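Local coordinates for protein NHL Repeat Region of D. melanogaster Thin (Drosophila melanogaster, PDB 6D69) that probably serves in zinc binding and ubiquitin transfer as a full-length protein, of which this chain is the NHL-repeat beta-propeller domain, at residues H67-F72 / D93-V98; Q105-D110 / V145-L150; H161-F166 / G184-P189; N206-Q211 / K234-V239. One frame throughout, in Å; residues are numbered along the deposited sequence.

The four contacts follow one another along the chain; none nests in or crosses another. Each joins one propeller blade to the next. Interaction 1 links strand 68-72 to the segment entering strand 97-100 and closes a loop of 20 residues. Interactions 2, 3 and 4 close loops of 34, 17 and 22 residues. Interaction 2 starts on strand 106-110, next to 97-100 in the same sheet, and reaches strand 145-147. The two touch, with D93 N close to D110 OD1. Interaction 3 starts in the sheet that 145-147 begins and ties strand 162-166 to the loop before strand 192-194. Interaction 4 joins strand 209-214 to strand 236-241. It touches interaction 3 through E187 O and N206 N.

Interaction 1. Residues H67-F72 / D93-V98; sequences HRVQVF and DCLAGV
V69 meets L95 and V98 in an apolar contact between two neighbouring blades of the NHL propeller. Strand 68-72 is the third strand of its blade. The segment 93-98 leads into strand 97-100, the innermost strand of the next blade. The CG2 methyl of V69 does the touching. It lies anti to the carbonyl carbon, and CG1 takes the position anti to the backbone N (chi1 168°). CG2 lies 4.1 Å from L95 CD2 and 4.3 Å from V98 CG2. The side chains of V69 and L95 cross at about a right angle. L95 also brings CD1 to 3.9 Å from R68 O, and its own side chain rests on A62 and I108. R68 points the other way, out of this apolar patch. Its NE makes a salt bridge to D63 and its NH1 another to E81. One face of its guanidinium group lies against the amide carbon of Q70. At the loop end, H67 sits beside D93, but the modelled approach there is doubtful. The sound contacts between V69, L95 and V98 are apolar, and the charge of R68 is paired within its own blade; the polar part at H67 is left undecided by the model.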
loop_
_atom_site.group_PDB
_atom_site.type_symbol
_atom_site.label_atom_id
_atom_site.label_comp_id
_atom_site.label_asym_id
_atom_site.label_seq_id
_atom_site.Cartn_x
_atom_site.Cartn_y
_atom_site.Cartn_z
ATOM N N HIS A 67 -12.811 6.510 8.743
ATOM C CA HIS A 67 -11.836 7.059 9.695
ATOM C C HIS A 67 -11.325 5.989 10.648
ATOM O O HIS A 67 -11.151 6.225 11.849
ATOM C CB HIS A 67 -12.438 8.236 10.477
ATOM C CG HIS A 67 -13.093 9.252 9.593
ATOM N ND1 HIS A 67 -12.384 10.003 8.686
ATOM C CD2 HIS A 67 -14.391 9.584 9.416
ATOM C CE1 HIS A 67 -13.208 10.764 7.998
ATOM N NE2 HIS A 67 -14.433 10.531 8.424
ATOM N N ARG A 68 -11.063 4.800 10.107
ATOM C CA ARG A 68 -10.710 3.682 10.967
ATOM C C ARG A 68 -9.876 2.680 10.196
ATOM O O ARG A 68 -9.854 2.662 8.960
ATOM C CB ARG A 68 -11.959 2.985 11.518
ATOM C CG ARG A 68 -12.805 2.328 10.448
ATOM C CD ARG A 68 -13.965 1.586 11.081
ATOM N NE ARG A 68 -14.896 0.999 10.124
ATOM C CZ ARG A 68 -15.970 0.320 10.494
ATOM N NH1 ARG A 68 -16.220 0.156 11.786
ATOM N NH2 ARG A 68 -16.797 -0.192 9.597
ATOM N N VAL A 69 -9.206 1.836 10.967
ATOM C CA VAL A 69 -8.574 0.619 10.474
ATOM C C VAL A 69 -9.403 -0.562 10.951
ATOM O O VAL A 69 -9.889 -0.558 12.095
ATOM C CB VAL A 69 -7.130 0.492 10.984
ATOM C CG1 VAL A 69 -6.619 -0.882 10.714
ATOM C CG2 VAL A 69 -6.277 1.524 10.340
ATOM N N GLN A 70 -9.575 -1.566 10.078
ATOM C CA GLN A 70 -10.191 -2.838 10.462
ATOM C C GLN A 70 -9.236 -3.992 10.179
ATOM O O GLN A 70 -8.546 -4.003 9.150
ATOM C CB GLN A 70 -11.489 -3.085 9.717
ATOM C CG GLN A 70 -12.554 -2.044 9.899
ATOM C CD GLN A 70 -13.824 -2.438 9.160
ATOM O OE1 GLN A 70 -14.500 -3.388 9.526
ATOM N NE2 GLN A 70 -14.126 -1.731 8.105
ATOM N N VAL A 71 -9.206 -4.976 11.086
ATOM C CA VAL A 71 -8.269 -6.089 11.001
ATOM C C VAL A 71 -9.046 -7.389 10.923
ATOM O O VAL A 71 -10.008 -7.605 11.665
ATOM C CB VAL A 71 -7.277 -6.104 12.178
ATOM C CG1 VAL A 71 -6.264 -7.225 12.003
ATOM C CG2 VAL A 71 -6.515 -4.801 12.233
ATOM N N PHE A 72 -8.620 -8.250 10.005
ATOM C CA PHE A 72 -9.234 -9.545 9.749
ATOM C C PHE A 72 -8.148 -10.604 9.745
ATOM O O PHE A 72 -6.990 -10.324 9.404
ATOM C CB PHE A 72 -9.944 -9.629 8.386
ATOM C CG PHE A 72 -10.993 -8.577 8.145
ATOM C CD1 PHE A 72 -10.637 -7.302 7.706
ATOM C CD2 PHE A 72 -12.331 -8.875 8.262
ATOM C CE1 PHE A 72 -11.613 -6.353 7.426
ATOM C CE2 PHE A 72 -13.271 -7.936 8.004
ATOM C CZ PHE A 72 -12.910 -6.668 7.590
ATOM N N ASP A 93 -8.206 11.654 10.296
ATOM C CA ASP A 93 -9.136 12.368 9.445
ATOM C C ASP A 93 -9.439 11.436 8.290
ATOM O O ASP A 93 -10.364 10.643 8.416
ATOM C CB ASP A 93 -8.638 13.732 9.002
ATOM C CG ASP A 93 -9.778 14.572 8.407
ATOM O OD1 ASP A 93 -10.508 14.013 7.547
ATOM O OD2 ASP A 93 -9.991 15.745 8.843
ATOM N N CYS A 94 -8.714 11.432 7.187
ATOM C CA CYS A 94 -9.153 10.561 6.078
ATOM C C CYS A 94 -7.969 9.685 5.643
ATOM O O CYS A 94 -7.398 9.828 4.560
ATOM C CB CYS A 94 -9.783 11.374 4.921
ATOM S SG CYS A 94 -10.997 10.446 3.869
ATOM N N LEU A 95 -7.650 8.720 6.502
ATOM C CA LEU A 95 -6.418 7.957 6.365
ATOM C C LEU A 95 -6.394 7.171 5.068
ATOM O O LEU A 95 -7.427 6.713 4.573
ATOM C CB LEU A 95 -6.236 7.011 7.567
ATOM C CG LEU A 95 -7.256 5.929 7.972
ATOM C CD1 LEU A 95 -7.107 4.796 7.106
ATOM C CD2 LEU A 95 -6.999 5.412 9.379
ATOM N N ALA A 96 -5.213 7.032 4.509
ATOM C CA ALA A 96 -5.075 6.287 3.273
ATOM C C ALA A 96 -4.139 5.094 3.365
ATOM O O ALA A 96 -4.438 4.038 2.808
ATOM C CB ALA A 96 -4.571 7.219 2.204
ATOM N N GLY A 97 -3.003 5.239 4.022
ATOM C CA GLY A 97 -1.977 4.216 4.044
ATOM C C GLY A 97 -1.914 3.555 5.406
ATOM O O GLY A 97 -2.198 4.179 6.429
ATOM N N VAL A 98 -1.544 2.278 5.408
ATOM C CA VAL A 98 -1.396 1.523 6.637
ATOM C C VAL A 98 -0.318 0.471 6.445
ATOM O O VAL A 98 0.014 0.076 5.319
ATOM C CB VAL A 98 -2.737 0.906 7.067
ATOM C CG1 VAL A 98 -3.257 -0.062 5.996
ATOM C CG2 VAL A 98 -2.606 0.258 8.410
#

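Interaction 2. Residues Q105-D110 / V145-L150; sequences QYIIAD and VTTDAL
I107 is the first residue of strand 106-110 to reach strand 145-147. Its CG1 lies beside the backbone N (chi1 -54°), and the chain then runs out extended to CD1. That methyl ends beside the hydroxyl of T147. The other branch, CG2, meets V145 CG2 at 4.0 Å. The side chain of I107 crosses those of V145 and T147 at about a right angle. The carbonyl oxygen of I107 also faces the valine, with O 3.3 Å from V145 CG1. I108 points away from this contact, to the other face of the sheet. A109 returns to the contact. Its CB lies 4.2 Å from V145 CG1, and its N is 3.9 Å from the same methyl. CG1 of V145 stands between its own backbone N and carbonyl carbon (chi1 66°), which sets it against the backbone from I107 to A109. Alternate residues of each strand thus supply the contact: I107 and A109 point toward segment 145-150, and V145 and T147 point back.

No hydrogen bond joins the two strands. Their axes come to 7.2 Å and run 156° apart, and they belong to different sheets. I153 and V155 from the second sheet, with I116 from the first, complete the apolar layer. This is blade-on-blade packing of a beta-propeller: the second strand of one four-stranded blade faces the innermost strand of the next.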
loop_
_atom_site.group_PDB
_atom_site.type_symbol
_atom_site.label_atom_id
_atom_site.label_comp_id
_atom_site.label_asym_id
_atom_site.label_seq_id
_atom_site.Cartn_x
_atom_site.Cartn_y
_atom_site.Cartn_z
ATOM N N GLN A 105 3.070 -3.562 15.586
ATOM C CA GLN A 105 2.411 -2.292 15.818
ATOM C C GLN A 105 1.967 -1.688 14.469
ATOM O O GLN A 105 2.516 -1.998 13.397
ATOM C CB GLN A 105 3.331 -1.371 16.657
ATOM C CG GLN A 105 4.781 -1.271 16.194
ATOM C CD GLN A 105 5.670 -0.480 17.159
ATOM O OE1 GLN A 105 5.630 -0.693 18.367
ATOM N NE2 GLN A 105 6.446 0.452 16.621
ATOM N N TYR A 106 0.882 -0.912 14.534
ATOM C CA TYR A 106 0.164 -0.422 13.362
ATOM C C TYR A 106 0.650 0.981 13.012
ATOM O O TYR A 106 0.707 1.859 13.879
ATOM C CB TYR A 106 -1.357 -0.407 13.602
ATOM C CG TYR A 106 -1.958 -1.762 13.650
ATOM C CD1 TYR A 106 -2.183 -2.477 12.499
ATOM C CD2 TYR A 106 -2.267 -2.350 14.846
ATOM C CE1 TYR A 106 -2.706 -3.742 12.549
ATOM C CE2 TYR A 106 -2.789 -3.598 14.903
ATOM C CZ TYR A 106 -3.013 -4.292 13.762
ATOM O OH TYR A 106 -3.537 -5.556 13.847
ATOM N N ILE A 107 0.964 1.197 11.744
ATOM C CA ILE A 107 1.566 2.443 11.297
ATOM C C ILE A 107 0.648 3.098 10.255
ATOM O O ILE A 107 0.549 2.619 9.117
ATOM C CB ILE A 107 2.970 2.181 10.751
ATOM C CG1 ILE A 107 3.769 1.418 11.829
ATOM C CG2 ILE A 107 3.641 3.483 10.352
ATOM C CD1 ILE A 107 5.147 0.886 11.343
ATOM N N ILE A 108 -0.005 4.198 10.639
ATOM C CA ILE A 108 -1.068 4.839 9.855
ATOM C C ILE A 108 -0.584 6.178 9.310
ATOM O O ILE A 108 -0.068 7.025 10.058
ATOM C CB ILE A 108 -2.351 5.056 10.684
ATOM C CG1 ILE A 108 -3.135 3.766 10.885
ATOM C CG2 ILE A 108 -3.289 5.990 9.977
ATOM C CD1 ILE A 108 -2.541 2.786 11.914
ATOM N N ALA A 109 -0.797 6.381 8.012
ATOM C CA ALA A 109 -0.638 7.685 7.376
ATOM C C ALA A 109 -1.978 8.394 7.539
ATOM O O ALA A 109 -2.963 8.071 6.868
ATOM C CB ALA A 109 -0.240 7.549 5.906
ATOM N N ASP A 110 -2.023 9.348 8.453
ATOM C CA ASP A 110 -3.256 10.053 8.757
ATOM C C ASP A 110 -3.285 11.243 7.810
ATOM O O ASP A 110 -2.857 12.349 8.144
ATOM C CB ASP A 110 -3.293 10.441 10.228
ATOM C CG ASP A 110 -4.614 10.994 10.635
ATOM O OD1 ASP A 110 -5.505 11.013 9.750
ATOM O OD2 ASP A 110 -4.746 11.411 11.814
ATOM N N VAL A 145 2.168 4.298 3.299
ATOM C CA VAL A 145 3.261 4.044 4.238
ATOM C C VAL A 145 3.591 2.546 4.320
ATOM O O VAL A 145 2.770 1.677 3.999
ATOM C CB VAL A 145 2.927 4.628 5.640
ATOM C CG1 VAL A 145 1.743 3.925 6.312
ATOM C CG2 VAL A 145 4.105 4.596 6.543
ATOM N N THR A 146 4.829 2.258 4.733
ATOM C CA THR A 146 5.324 0.889 4.902
ATOM C C THR A 146 6.541 0.865 5.839
ATOM O O THR A 146 7.018 1.896 6.321
ATOM C CB THR A 146 5.702 0.244 3.568
ATOM O OG1 THR A 146 5.751 -1.172 3.771
ATOM C CG2 THR A 146 7.063 0.737 3.078
ATOM N N THR A 147 7.076 -0.337 6.039
ATOM C CA THR A 147 8.045 -0.631 7.088
ATOM C C THR A 147 9.136 -1.493 6.487
ATOM O O THR A 147 8.848 -2.343 5.650
ATOM C CB THR A 147 7.359 -1.382 8.270
ATOM O OG1 THR A 147 6.521 -0.472 8.996
ATOM C CG2 THR A 147 8.337 -1.959 9.201
ATOM N N ASP A 148 10.379 -1.295 6.905
ATOM C CA ASP A 148 11.443 -2.209 6.515
ATOM C C ASP A 148 11.759 -3.142 7.685
ATOM O O ASP A 148 11.174 -3.047 8.764
ATOM C CB ASP A 148 12.697 -1.475 6.057
ATOM C CG ASP A 148 13.474 -0.841 7.226
ATOM O OD1 ASP A 148 13.001 -0.887 8.399
ATOM O OD2 ASP A 148 14.568 -0.296 6.962
ATOM N N ALA A 149 12.720 -4.045 7.478
ATOM C CA ALA A 149 12.912 -5.112 8.446
ATOM C C ALA A 149 13.293 -4.553 9.814
ATOM O O ALA A 149 12.844 -5.069 10.857
ATOM C CB ALA A 149 13.959 -6.077 7.919
ATOM N N LEU A 150 14.051 -3.458 9.832
ATOM C CA LEU A 150 14.502 -2.843 11.081
ATOM C C LEU A 150 13.482 -1.880 11.717
ATOM O O LEU A 150 13.766 -1.274 12.761
ATOM C CB LEU A 150 15.838 -2.144 10.831
ATOM C CG LEU A 150 16.980 -3.096 10.416
ATOM C CD1 LEU A 150 18.263 -2.331 10.148
ATOM C CD2 LEU A 150 17.217 -4.138 11.514
#

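Interaction 3. Residues H161-F166 / G184-P189; sequences HRVQVF and GQLEHP
H161 packs closely against H188 and L186, and this is the tight part of the contact, although the end of the histidine is partly exposed. The backbone N of H188 donates to H161 ND1 at 3.0 Å, with an N-H...acceptor angle of 161°. The donor is tilted from the imidazole plane by 21°. The two side chains run side by side, but the rings meet edge to face: the edge of H161 is turned to the face of H188, centroids 4.5 Å apart. CE1 of H161 sits over the centre of the H188 ring. An alanine replacing H161 would remove the acceptor of H188 N and is likely to leave the H188 ring freer to turn. P189 adds its CD, 3.9 Å from H161 CA.

The segments belong to successive blades of the NHL propeller: strand 162-166 is third in its sheet, and the loop 184-189 runs on toward strand 192-194, the innermost of the next. V163 and L186 form the buried apolar flank, with V163 CG2 4.0 Å from L186 CD1. In L186, CG stands beside the backbone N (chi1 -54°), which carries CD1 to 3.8 Å from H161 O. V202 of the blade to which segment 184-189 leads touches V163, L186 and P189. R162 points away from segment 184-189. Its guanidinium bonds to A135 O and forms a salt bridge with D157. At the loose margin, E187 directs OE2 to N206 ND2, and the H188 side chain touches K158 and E159.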
loop_
_atom_site.group_PDB
_atom_site.type_symbol
_atom_site.label_atom_id
_atom_site.label_comp_id
_atom_site.label_asym_id
_atom_site.label_seq_id
_atom_site.Cartn_x
_atom_site.Cartn_y
_atom_site.Cartn_z
ATOM N N HIS A 161 5.868 15.100 -3.498
ATOM C CA HIS A 161 6.521 14.375 -4.582
ATOM C C HIS A 161 7.838 13.729 -4.130
ATOM O O HIS A 161 8.808 13.642 -4.892
ATOM C CB HIS A 161 6.695 15.310 -5.795
ATOM C CG HIS A 161 5.433 16.028 -6.133
ATOM N ND1 HIS A 161 4.464 15.475 -6.940
ATOM C CD2 HIS A 161 4.930 17.205 -5.690
ATOM C CE1 HIS A 161 3.429 16.292 -7.005
ATOM N NE2 HIS A 161 3.688 17.349 -6.257
ATOM N N ARG A 162 7.840 13.205 -2.901
ATOM C CA ARG A 162 9.044 12.647 -2.288
ATOM C C ARG A 162 8.712 11.498 -1.333
ATOM O O ARG A 162 7.568 11.297 -0.913
ATOM C CB ARG A 162 9.811 13.719 -1.496
ATOM C CG ARG A 162 9.042 14.209 -0.246
ATOM C CD ARG A 162 9.752 15.402 0.386
ATOM N NE ARG A 162 8.957 16.019 1.437
ATOM C CZ ARG A 162 9.423 16.954 2.257
ATOM N NH1 ARG A 162 10.678 17.397 2.127
ATOM N NH2 ARG A 162 8.631 17.440 3.209
ATOM N N VAL A 163 9.759 10.780 -0.953
ATOM C CA VAL A 163 9.692 9.759 0.083
ATOM C C VAL A 163 10.531 10.222 1.265
ATOM O O VAL A 163 11.694 10.588 1.094
ATOM C CB VAL A 163 10.181 8.399 -0.455
ATOM C CG1 VAL A 163 10.029 7.348 0.582
ATOM C CG2 VAL A 163 9.416 7.991 -1.742
ATOM N N GLN A 164 9.937 10.224 2.452
ATOM C CA GLN A 164 10.652 10.503 3.695
ATOM C C GLN A 164 10.732 9.245 4.549
ATOM O O GLN A 164 9.714 8.578 4.776
ATOM C CB GLN A 164 9.965 11.606 4.503
ATOM C CG GLN A 164 9.905 13.012 3.822
ATOM C CD GLN A 164 9.287 14.064 4.751
ATOM O OE1 GLN A 164 9.919 14.493 5.722
ATOM N NE2 GLN A 164 8.045 14.475 4.459
ATOM N N VAL A 165 11.928 8.933 5.043
ATOM C CA VAL A 165 12.130 7.768 5.891
ATOM C C VAL A 165 12.450 8.217 7.299
ATOM O O VAL A 165 13.259 9.126 7.503
ATOM C CB VAL A 165 13.227 6.843 5.338
ATOM C CG1 VAL A 165 12.929 6.544 3.875
ATOM C CG2 VAL A 165 14.555 7.456 5.450
ATOM N N PHE A 166 11.813 7.566 8.269
ATOM C CA PHE A 166 11.972 7.847 9.689
ATOM C C PHE A 166 12.423 6.630 10.498
ATOM O O PHE A 166 12.342 5.479 10.068
ATOM C CB PHE A 166 10.659 8.340 10.284
ATOM C CG PHE A 166 10.119 9.551 9.626
ATOM C CD1 PHE A 166 10.171 10.772 10.263
ATOM C CD2 PHE A 166 9.539 9.470 8.376
ATOM C CE1 PHE A 166 9.649 11.881 9.673
ATOM C CE2 PHE A 166 9.020 10.571 7.787
ATOM C CZ PHE A 166 9.070 11.780 8.435
ATOM N N GLY A 184 14.806 9.353 -11.045
ATOM C CA GLY A 184 14.807 9.647 -9.629
ATOM C C GLY A 184 13.772 10.653 -9.193
ATOM O O GLY A 184 13.689 10.964 -7.999
ATOM N N GLN A 185 12.976 11.175 -10.106
ATOM C CA GLN A 185 11.914 12.088 -9.726
ATOM C C GLN A 185 10.576 11.345 -9.637
ATOM O O GLN A 185 10.423 10.189 -10.069
ATOM C CB GLN A 185 11.836 13.250 -10.726
ATOM C CG GLN A 185 13.125 14.078 -10.833
ATOM C CD GLN A 185 13.054 15.156 -11.905
ATOM O OE1 GLN A 185 12.819 14.869 -13.077
ATOM N NE2 GLN A 185 13.237 16.399 -11.502
ATOM N N LEU A 186 9.598 12.043 -9.057
ATOM C CA LEU A 186 8.275 11.504 -8.789
ATOM C C LEU A 186 7.212 12.566 -9.050
ATOM O O LEU A 186 7.438 13.760 -8.835
ATOM C CB LEU A 186 8.156 11.023 -7.326
ATOM C CG LEU A 186 9.210 10.031 -6.820
ATOM C CD1 LEU A 186 9.069 9.849 -5.317
ATOM C CD2 LEU A 186 9.102 8.684 -7.564
ATOM N N GLU A 187 6.037 12.117 -9.495
ATOM C CA GLU A 187 4.859 12.973 -9.582
ATOM C C GLU A 187 3.677 12.279 -8.900
ATOM O O GLU A 187 3.119 11.309 -9.423
ATOM C CB GLU A 187 4.523 13.345 -11.029
ATOM C CG GLU A 187 3.409 14.465 -11.070
ATOM C CD GLU A 187 3.011 14.914 -12.457
ATOM O OE1 GLU A 187 3.811 14.776 -13.411
ATOM O OE2 GLU A 187 1.871 15.406 -12.580
ATOM N N HIS A 188 3.295 12.798 -7.741
ATOM C CA HIS A 188 2.136 12.320 -6.992
ATOM C C HIS A 188 2.216 10.825 -6.699
ATOM O O HIS A 188 1.343 10.056 -7.109
ATOM C CB HIS A 188 0.856 12.662 -7.743
ATOM C CG HIS A 188 0.471 14.093 -7.611
ATOM N ND1 HIS A 188 0.270 14.910 -8.696
ATOM C CD2 HIS A 188 0.280 14.862 -6.514
ATOM C CE1 HIS A 188 -0.048 16.121 -8.272
ATOM N NE2 HIS A 188 -0.048 16.117 -6.951
ATOM N N PRO A 189 3.250 10.383 -5.968
ATOM C CA PRO A 189 3.383 8.964 -5.658
ATOM C C PRO A 189 2.410 8.591 -4.560
ATOM O O PRO A 189 2.352 9.257 -3.528
ATOM C CB PRO A 189 4.829 8.841 -5.181
ATOM C CG PRO A 189 5.164 10.192 -4.604
ATOM C CD PRO A 189 4.331 11.184 -5.347
#

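Interaction 4. Residues N206-Q211 / K234-V239; sequences NNHRIQ and KFPRGV
N206 OD1 accepts a hydrogen bond of 2.6 Å from a water, and that water in turn accepts one from R237 NH2 at 2.9 Å. The water thus bridges the two segments. The same OD1 lies in the plane of the F235 ring at its edge, 3.4 Å from CE1. The amide and ring planes are 88° apart. R237 is placed further by NH1, which bonds to S205 OG and weakly to P236 O.

Beside this bridge, F235 N donates to H208 ND1 at 3.0 Å, with an N-H...acceptor angle of 160°. The donor lies in the imidazole plane. H208 holds CG anti to its carbonyl carbon (chi1 -48°), and its side chain runs alongside that of F235. The rings meet edge to face, the edge of H208 toward the face of F235, with centroids 4.4 Å apart and H208 CE1 over the centre of the phenyl ring. A valine in place of H208 would probably leave F235 N without its acceptor and one face of the phenyl ring without its cover.

Farther along the strands, toward I210 and V239, the contact turns apolar. P236 CD lies 3.8 Å from H208 CA. I210 CD1 meets V239 CG1 at 3.6 Å, the two side chains sliding past each other in opposite directions. R209 points away and pairs with D204.

Strand 209-214 is third in its blade, and strand 236-241 is the innermost of the next. I201 and S203 of strand 199-204 and V249 of strand 247-251 pack round I210, so it sits among strands of both blades.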
loop_
_atom_site.group_PDB
_atom_site.type_symbol
_atom_site.label_atom_id
_atom_site.label_comp_id
_atom_site.label_asym_id
_atom_site.label_seq_id
_atom_site.Cartn_x
_atom_site.Cartn_y
_atom_site.Cartn_z
ATOM N N ASN A 206 1.708 9.586 -11.624
ATOM C CA ASN A 206 1.479 10.383 -12.811
ATOM C C ASN A 206 2.565 10.171 -13.866
ATOM O O ASN A 206 2.323 10.440 -15.051
ATOM C CB ASN A 206 1.327 11.848 -12.376
ATOM C CG ASN A 206 -0.046 12.125 -11.735
ATOM O OD1 ASN A 206 -0.830 11.207 -11.494
ATOM N ND2 ASN A 206 -0.333 13.394 -11.452
ATOM N N ASN A 207 3.722 9.635 -13.483
ATOM C CA ASN A 207 4.716 9.191 -14.452
ATOM C C ASN A 207 4.471 7.775 -14.967
ATOM O O ASN A 207 5.299 7.261 -15.723
ATOM C CB ASN A 207 6.120 9.282 -13.850
ATOM C CG ASN A 207 6.666 10.693 -13.839
ATOM O OD1 ASN A 207 6.738 11.329 -14.879
ATOM N ND2 ASN A 207 7.067 11.182 -12.674
ATOM N N HIS A 208 3.384 7.121 -14.552
ATOM C CA HIS A 208 2.946 5.824 -15.091
ATOM C C HIS A 208 4.070 4.788 -15.140
ATOM O O HIS A 208 4.324 4.172 -16.181
ATOM C CB HIS A 208 2.341 6.009 -16.477
ATOM C CG HIS A 208 1.350 7.117 -16.520
ATOM N ND1 HIS A 208 0.109 7.026 -15.933
ATOM C CD2 HIS A 208 1.451 8.373 -17.007
ATOM C CE1 HIS A 208 -0.529 8.170 -16.090
ATOM N NE2 HIS A 208 0.263 9.004 -16.739
ATOM N N ARG A 209 4.688 4.556 -13.976
ATOM C CA ARG A 209 5.932 3.809 -13.837
ATOM C C ARG A 209 6.075 3.418 -12.376
ATOM O O ARG A 209 5.542 4.086 -11.487
ATOM C CB ARG A 209 7.184 4.631 -14.275
ATOM C CG ARG A 209 7.384 5.946 -13.496
ATOM C CD ARG A 209 8.826 6.357 -13.200
ATOM N NE ARG A 209 9.462 7.189 -14.230
ATOM C CZ ARG A 209 10.047 8.375 -14.030
ATOM N NH1 ARG A 209 10.113 8.950 -12.846
ATOM N NH2 ARG A 209 10.581 9.013 -15.062
ATOM N N ILE A 210 6.798 2.335 -12.140
ATOM C CA ILE A 210 7.233 1.960 -10.795
ATOM C C ILE A 210 8.703 2.328 -10.670
ATOM O O ILE A 210 9.523 1.941 -11.519
ATOM C CB ILE A 210 7.013 0.456 -10.528
ATOM C CG1 ILE A 210 5.533 0.057 -10.663
ATOM C CG2 ILE A 210 7.485 0.064 -9.162
ATOM C CD1 ILE A 210 4.617 0.748 -9.726
ATOM N N GLN A 211 9.037 3.064 -9.613
ATOM C CA GLN A 211 10.408 3.501 -9.324
ATOM C C GLN A 211 11.009 2.682 -8.187
ATOM O O GLN A 211 10.388 2.551 -7.118
ATOM C CB GLN A 211 10.451 4.977 -8.911
ATOM C CG GLN A 211 10.309 6.028 -10.014
ATOM C CD GLN A 211 11.525 6.108 -10.861
ATOM O OE1 GLN A 211 11.838 5.158 -11.582
ATOM N NE2 GLN A 211 12.237 7.235 -10.788
ATOM N N LYS A 234 -1.452 2.889 -16.373
ATOM C CA LYS A 234 -2.181 4.152 -16.338
ATOM C C LYS A 234 -2.474 4.433 -14.873
ATOM O O LYS A 234 -3.372 3.819 -14.287
ATOM C CB LYS A 234 -3.479 4.076 -17.128
ATOM C CG LYS A 234 -3.359 3.734 -18.557
ATOM C CD LYS A 234 -2.723 4.810 -19.369
ATOM C CE LYS A 234 -2.885 4.395 -20.842
ATOM N NZ LYS A 234 -2.160 5.238 -21.851
ATOM N N PHE A 235 -1.702 5.336 -14.283
ATOM C CA PHE A 235 -1.890 5.791 -12.911
ATOM C C PHE A 235 -1.790 4.655 -11.904
ATOM O O PHE A 235 -2.740 4.382 -11.162
ATOM C CB PHE A 235 -3.224 6.516 -12.807
ATOM C CG PHE A 235 -3.288 7.732 -13.682
ATOM C CD1 PHE A 235 -2.628 8.909 -13.309
ATOM C CD2 PHE A 235 -3.947 7.694 -14.902
ATOM C CE1 PHE A 235 -2.653 10.021 -14.122
ATOM C CE2 PHE A 235 -3.960 8.810 -15.715
ATOM C CZ PHE A 235 -3.321 9.964 -15.319
ATOM N N PRO A 236 -0.639 3.995 -11.818
ATOM C CA PRO A 236 -0.479 2.944 -10.813
ATOM C C PRO A 236 -0.816 3.434 -9.414
ATOM O O PRO A 236 -0.421 4.529 -8.998
ATOM C CB PRO A 236 1.001 2.569 -10.920
ATOM C CG PRO A 236 1.674 3.805 -11.527
ATOM C CD PRO A 236 0.638 4.326 -12.486
ATOM N N ARG A 237 -1.529 2.587 -8.671
ATOM C CA ARG A 237 -1.798 2.863 -7.266
ATOM C C ARG A 237 -1.034 1.854 -6.398
ATOM O O ARG A 237 0.188 1.938 -6.338
ATOM C CB ARG A 237 -3.308 2.890 -7.005
ATOM C CG ARG A 237 -4.043 4.098 -7.687
ATOM C CD ARG A 237 -4.090 5.393 -6.833
ATOM N NE ARG A 237 -4.534 6.574 -7.558
ATOM C CZ ARG A 237 -3.765 7.230 -8.429
ATOM N NH1 ARG A 237 -2.546 6.808 -8.703
ATOM N NH2 ARG A 237 -4.208 8.302 -9.050
ATOM N N GLY A 238 -1.695 0.905 -5.740
ATOM C CA GLY A 238 -0.997 0.049 -4.781
ATOM C C GLY A 238 0.139 -0.757 -5.394
ATOM O O GLY A 238 0.089 -1.193 -6.547
ATOM N N VAL A 239 1.186 -0.962 -4.592
ATOM C CA VAL A 239 2.272 -1.880 -4.921
ATOM C C VAL A 239 2.566 -2.776 -3.724
ATOM O O VAL A 239 2.549 -2.336 -2.565
ATOM C CB VAL A 239 3.579 -1.166 -5.319
ATOM C CG1 VAL A 239 3.508 -0.697 -6.673
ATOM C CG2 VAL A 239 3.846 -0.016 -4.329
HETATM O O HOH W 1 -3.156 10.676 -10.417
#